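1-deoxy-D-xylulose 5-phosphate reductoisomerase (Zymomonas mobilis, PDB 1R0K) catalyses the NADPH-dependent rearrangement and reduction of 1-deoxy-D-xylulose 5-phosphate to 2-C-methyl-D-erythritol 4-phosphate, using a divalent metal ion. Local coordinates at residues E152-F157 with I270-A275; A54-I59 with A90-D95. One frame throughout, in Å; residues are numbered along the deposited sequence.

Overall arrangement
The two contacts follow one another along the chain and neither nest nor cross. Contact 2 comes first. It opens at 54-59 and closes at 90-95, bringing the start of strand 56-59 to the loop between helix 83-90 and strand 96-99, in the NADPH-binding domain. The chain then runs through the rest of the seven-stranded parallel sheet, whose last strand is 145-148. Contact 1 opens just after that strand, at 152-157. The loop it closes holds all four strands of the mixed sheet. It ends at 270-275, a helical segment that also packs on helix 15-25 and so returns to the first domain. Contacts 1 and 2 have centres about 22 Å apart and do not touch.

Contact 1: residues E152-F157 with I270-A275; sequences EHNAIF and IGHTLA
Asn154, Phe157 and His272 all turn CG away from the backbone N, which sends each side chain into the gap between two helices. For Asn154 (chi1 -173°) this brings the amide up against the His272 ring. ND2 of Asn154 comes to 3.1 Å from ND1 of His272. The amide and the imidazole are nearly perpendicular, at 85°. Phe157, one helical turn later, reaches the next part of the same ring. Its CD1 lies 3.5 Å from CE1 of His272, near the plane of the imidazole and at its edge. The two rings are inclined at 72°, with centroids 5.5 Å apart. His272 is therefore met by an amide and by a phenyl ring.

Thr273 adds a third contact. Its methyl CG2 lies 3.5 Å from Asn154 ND2. Its hydroxyl turns back into its own helix: OG1 donates to Ile270 O at 2.9 Å, on a lone pair in the carbonyl plane. Ile270 O also accepts from Leu274 N, so the hydroxyl and the backbone share one acceptor.

Helix 151-159 follows the last strand of the parallel sheet and carries Glu152, predicted to bind the metal ion and the substrate. Helix 267-275 follows the mixed sheet. The contact thus packs a helix of the active-site region against one that leads back toward the NADPH-binding domain. His272 also packs on Asp254 of the second subunit.

The Asn154 amide is anchored at both ends. OD1 is hydrogen-bonded to Gln158 NE2, and ND2 donates to Pro148 O. Pro148 O can only accept, which supports nitrogen at ND2. Together the two bonds limit the rotation of the amide beside His272.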
loop_
_atom_site.group_PDB
_atom_site.type_symbol
_atom_site.label_atom_id
_atom_site.label_comp_id
_atom_site.label_asym_id
_atom_site.label_seq_id
_atom_site.Cartn_x
_atom_site.Cartn_y
_atom_site.Cartn_z
ATOM N N GLU B 152 4.032 12.771 1.633
ATOM C CA GLU B 152 3.478 12.295 0.377
ATOM C C GLU B 152 4.496 11.530 -0.461
ATOM O O GLU B 152 4.199 10.467 -1.010
ATOM C CB GLU B 152 2.938 13.467 -0.445
ATOM C CG GLU B 152 1.739 14.193 0.162
ATOM C CD GLU B 152 2.111 15.178 1.258
ATOM O OE1 GLU B 152 3.302 15.546 1.380
ATOM O OE2 GLU B 152 1.194 15.599 1.989
ATOM N N HIS B 153 5.700 12.077 -0.567
ATOM C CA HIS B 153 6.733 11.438 -1.362
ATOM C C HIS B 153 7.160 10.107 -0.791
ATOM O O HIS B 153 7.388 9.160 -1.542
ATOM C CB HIS B 153 7.940 12.361 -1.492
ATOM C CG HIS B 153 7.618 13.668 -2.136
ATOM N ND1 HIS B 153 8.192 14.858 -1.739
ATOM C CD2 HIS B 153 6.758 13.978 -3.135
ATOM C CE1 HIS B 153 7.695 15.844 -2.465
ATOM N NE2 HIS B 153 6.824 15.337 -3.319
ATOM N N ASN B 154 7.280 10.028 0.533
ATOM C CA ASN B 154 7.693 8.778 1.160
ATOM C C ASN B 154 6.588 7.740 0.983
ATOM O O ASN B 154 6.863 6.558 0.759
ATOM C CB ASN B 154 7.997 8.996 2.648
ATOM C CG ASN B 154 8.581 7.766 3.302
ATOM O OD1 ASN B 154 7.857 6.936 3.853
ATOM N ND2 ASN B 154 9.903 7.625 3.221
ATOM N N ALA B 155 5.341 8.194 1.063
ATOM C CA ALA B 155 4.190 7.314 0.889
ATOM C C ALA B 155 4.206 6.761 -0.533
ATOM O O ALA B 155 3.969 5.572 -0.755
ATOM C CB ALA B 155 2.898 8.091 1.134
ATOM N N ILE B 156 4.474 7.635 -1.499
ATOM C CA ILE B 156 4.530 7.204 -2.893
ATOM C C ILE B 156 5.666 6.203 -3.054
ATOM O O ILE B 156 5.496 5.139 -3.650
ATOM C CB ILE B 156 4.757 8.390 -3.835
ATOM C CG1 ILE B 156 3.546 9.333 -3.766
ATOM C CG2 ILE B 156 4.970 7.885 -5.267
ATOM C CD1 ILE B 156 3.741 10.656 -4.482
ATOM N N PHE B 157 6.821 6.542 -2.498
ATOM C CA PHE B 157 7.978 5.670 -2.577
ATOM C C PHE B 157 7.691 4.253 -2.044
ATOM O O PHE B 157 8.112 3.257 -2.649
ATOM C CB PHE B 157 9.140 6.302 -1.814
ATOM C CG PHE B 157 10.428 5.575 -1.986
ATOM C CD1 PHE B 157 10.692 4.423 -1.255
ATOM C CD2 PHE B 157 11.372 6.025 -2.901
ATOM C CE1 PHE B 157 11.878 3.732 -1.435
ATOM C CE2 PHE B 157 12.560 5.338 -3.087
ATOM C CZ PHE B 157 12.813 4.191 -2.353
ATOM N N ILE B 270 10.590 8.980 8.247
ATOM C CA ILE B 270 12.023 9.091 8.515
ATOM C C ILE B 270 12.553 7.697 8.828
ATOM O O ILE B 270 13.569 7.273 8.279
ATOM C CB ILE B 270 12.324 10.045 9.710
ATOM C CG1 ILE B 270 11.982 11.488 9.333
ATOM C CG2 ILE B 270 13.803 9.965 10.093
ATOM C CD1 ILE B 270 12.091 12.467 10.486
ATOM N N GLY B 271 11.850 6.983 9.706
ATOM C CA GLY B 271 12.261 5.635 10.062
ATOM C C GLY B 271 12.397 4.763 8.826
ATOM O O GLY B 271 13.265 3.894 8.757
ATOM N N HIS B 272 11.532 4.987 7.842
ATOM C CA HIS B 272 11.594 4.213 6.608
ATOM C C HIS B 272 12.882 4.515 5.845
ATOM O O HIS B 272 13.531 3.600 5.340
ATOM C CB HIS B 272 10.368 4.509 5.720
ATOM C CG HIS B 272 10.521 4.062 4.295
ATOM N ND1 HIS B 272 11.156 4.826 3.339
ATOM C CD2 HIS B 272 10.134 2.924 3.669
ATOM C CE1 HIS B 272 11.153 4.180 2.186
ATOM N NE2 HIS B 272 10.541 3.023 2.359
ATOM N N THR B 273 13.263 5.786 5.766
ATOM C CA THR B 273 14.472 6.131 5.024
ATOM C C THR B 273 15.728 5.724 5.779
ATOM O O THR B 273 16.744 5.391 5.175
ATOM C CB THR B 273 14.544 7.650 4.704
ATOM O OG1 THR B 273 14.749 8.392 5.910
ATOM C CG2 THR B 273 13.250 8.120 4.043
ATOM N N LEU B 274 15.648 5.742 7.106
ATOM C CA LEU B 274 16.786 5.380 7.942
ATOM C C LEU B 274 17.077 3.877 7.896
ATOM O O LEU B 274 18.231 3.463 7.784
ATOM C CB LEU B 274 16.538 5.843 9.389
ATOM C CG LEU B 274 17.671 5.571 10.385
ATOM C CD1 LEU B 274 18.963 6.206 9.881
ATOM C CD2 LEU B 274 17.302 6.114 11.761
ATOM N N ALA B 275 16.034 3.056 7.952
ATOM C CA ALA B 275 16.215 1.606 7.930
ATOM C C ALA B 275 16.356 0.996 6.530
ATOM O O ALA B 275 16.951 -0.072 6.379
ATOM C CB ALA B 275 15.058 0.932 8.667
#

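Contact 2: residues A54-I59 with A90-D95; sequences AKRAVI and AMMGAD
Arg56 NH2 makes a salt bridge with Glu78 OE1 and also touches the methyl of Met92, whose CE lies 3.6 Å from it. The same guanidinium takes the Met92 sulfur on one face. SD is 3.5 Å above the guanidinium plane and is offset toward the rim. It is 3.6 Å from Arg56 CZ, with NE and NH1 nearly as close. The thioether thus lies over the flat group, and the salt bridge to Glu78 restrains that group.

The bends of the two side chains make this overlap possible. Arg56 runs extended from CA to CD, then turns at chi3 (-54°), which swings the guanidinium round beside Met92. Met92 turns at its last torsion, chi3 78°. That bend carries CE from the sulfur toward Lys55. The methyl meets the aliphatic part of the lysine, with Lys55 CD 3.6 Å from Met92 CE. The extended Lys55 chain crosses Met92 obliquely, with CD nearest the methyl.

The setting is the parallel sheet of a Rossmann-type NADPH-binding domain, and the contact lies at its surface. Arg56 begins strand 56-59, which lies between strands 31-38 and 78-81. Met92 sits in the loop that ends a beta-alpha-beta crossover from strand 78-81 through helix 83-90 to strand 96-99. This crossover spans the sheet from one outermost strand, 78-81, to the far side of strand 5-10. Met92 reaches back from the loop, packs on Ile34 and Ala35 of strand 31-38, and meets Arg56 beyond them.

Glu78 begins the neighbouring strand 78-81, and its backbone is hydrogen-bonded to Lys55 and Ala57.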
loop_
_atom_site.group_PDB
_atom_site.type_symbol
_atom_site.label_atom_id
_atom_site.label_comp_id
_atom_site.label_asym_id
_atom_site.label_seq_id
_atom_site.Cartn_x
_atom_site.Cartn_y
_atom_site.Cartn_z
ATOM N N ALA B 54 29.195 12.911 18.443
ATOM C CA ALA B 54 29.420 13.254 17.044
ATOM C C ALA B 54 30.864 13.679 16.833
ATOM O O ALA B 54 31.504 14.207 17.743
ATOM C CB ALA B 54 28.476 14.374 16.620
ATOM N N LYS B 55 31.377 13.448 15.629
ATOM C CA LYS B 55 32.750 13.816 15.319
ATOM C C LYS B 55 32.864 15.310 15.060
ATOM O O LYS B 55 33.886 15.925 15.353
ATOM C CB LYS B 55 33.249 13.038 14.100
ATOM C CG LYS B 55 34.685 13.362 13.726
ATOM C CD LYS B 55 35.152 12.559 12.527
ATOM C CE LYS B 55 36.567 12.953 12.126
ATOM N NZ LYS B 55 37.035 12.204 10.927
ATOM N N ARG B 56 31.807 15.901 14.523
ATOM C CA ARG B 56 31.835 17.326 14.229
ATOM C C ARG B 56 30.451 17.949 14.274
ATOM O O ARG B 56 29.462 17.304 13.936
ATOM C CB ARG B 56 32.450 17.551 12.846
ATOM C CG ARG B 56 32.562 19.014 12.441
ATOM C CD ARG B 56 33.166 19.139 11.053
ATOM N NE ARG B 56 34.443 18.439 10.959
ATOM C CZ ARG B 56 35.151 18.322 9.842
ATOM N NH1 ARG B 56 34.711 18.867 8.713
ATOM N NH2 ARG B 56 36.296 17.651 9.851
ATOM N N ALA B 57 30.395 19.206 14.699
ATOM C CA ALA B 57 29.150 19.959 14.770
ATOM C C ALA B 57 29.378 21.258 14.011
ATOM O O ALA B 57 30.369 21.954 14.235
ATOM C CB ALA B 57 28.788 20.254 16.218
ATOM N N VAL B 58 28.464 21.591 13.111
ATOM C CA VAL B 58 28.618 22.805 12.330
ATOM C C VAL B 58 27.451 23.754 12.495
ATOM O O VAL B 58 26.294 23.369 12.333
ATOM C CB VAL B 58 28.771 22.485 10.830
ATOM C CG1 VAL B 58 29.110 23.751 10.058
ATOM C CG2 VAL B 58 29.848 21.439 10.625
ATOM N N ILE B 59 27.761 24.999 12.838
ATOM C CA ILE B 59 26.729 26.010 12.973
ATOM C C ILE B 59 26.841 26.846 11.695
ATOM O O ILE B 59 27.903 27.374 11.376
ATOM C CB ILE B 59 26.948 26.871 14.245
ATOM C CG1 ILE B 59 25.719 27.747 14.494
ATOM C CG2 ILE B 59 28.217 27.706 14.117
ATOM C CD1 ILE B 59 24.477 26.957 14.832
ATOM N N ALA B 90 29.053 17.550 4.957
ATOM C CA ALA B 90 28.299 16.667 4.075
ATOM C C ALA B 90 29.206 15.732 3.282
ATOM O O ALA B 90 28.750 14.732 2.725
ATOM C CB ALA B 90 27.442 17.499 3.115
ATOM N N MET B 91 30.491 16.061 3.235
ATOM C CA MET B 91 31.457 15.259 2.499
ATOM C C MET B 91 32.316 14.395 3.416
ATOM O O MET B 91 33.264 13.765 2.959
ATOM C CB MET B 91 32.362 16.177 1.669
ATOM C CG MET B 91 31.637 16.927 0.564
ATOM S SD MET B 91 32.707 18.117 -0.274
ATOM C CE MET B 91 33.668 17.033 -1.319
ATOM N N MET B 92 31.986 14.358 4.705
ATOM C CA MET B 92 32.768 13.566 5.645
ATOM C C MET B 92 32.644 12.053 5.449
ATOM O O MET B 92 33.367 11.282 6.078
ATOM C CB MET B 92 32.428 13.965 7.084
ATOM C CG MET B 92 32.951 15.353 7.449
ATOM S SD MET B 92 32.659 15.814 9.163
ATOM C CE MET B 92 33.971 14.864 9.991
ATOM N N GLY B 93 31.727 11.626 4.584
ATOM C CA GLY B 93 31.596 10.206 4.296
ATOM C C GLY B 93 30.504 9.359 4.931
ATOM O O GLY B 93 30.543 8.133 4.816
ATOM N N ALA B 94 29.528 9.982 5.580
ATOM C CA ALA B 94 28.448 9.225 6.212
ATOM C C ALA B 94 27.737 8.323 5.209
ATOM O O ALA B 94 27.444 8.742 4.090
ATOM C CB ALA B 94 27.453 10.176 6.837
ATOM N N ASP B 95 27.454 7.085 5.606
ATOM C CA ASP B 95 26.762 6.174 4.704
ATOM C C ASP B 95 25.318 6.634 4.544
ATOM O O ASP B 95 24.699 6.423 3.503
ATOM C CB ASP B 95 26.783 4.742 5.243
ATOM C CG ASP B 95 26.203 3.742 4.252
ATOM O OD1 ASP B 95 26.815 3.543 3.176
ATOM O OD2 ASP B 95 25.132 3.158 4.541
#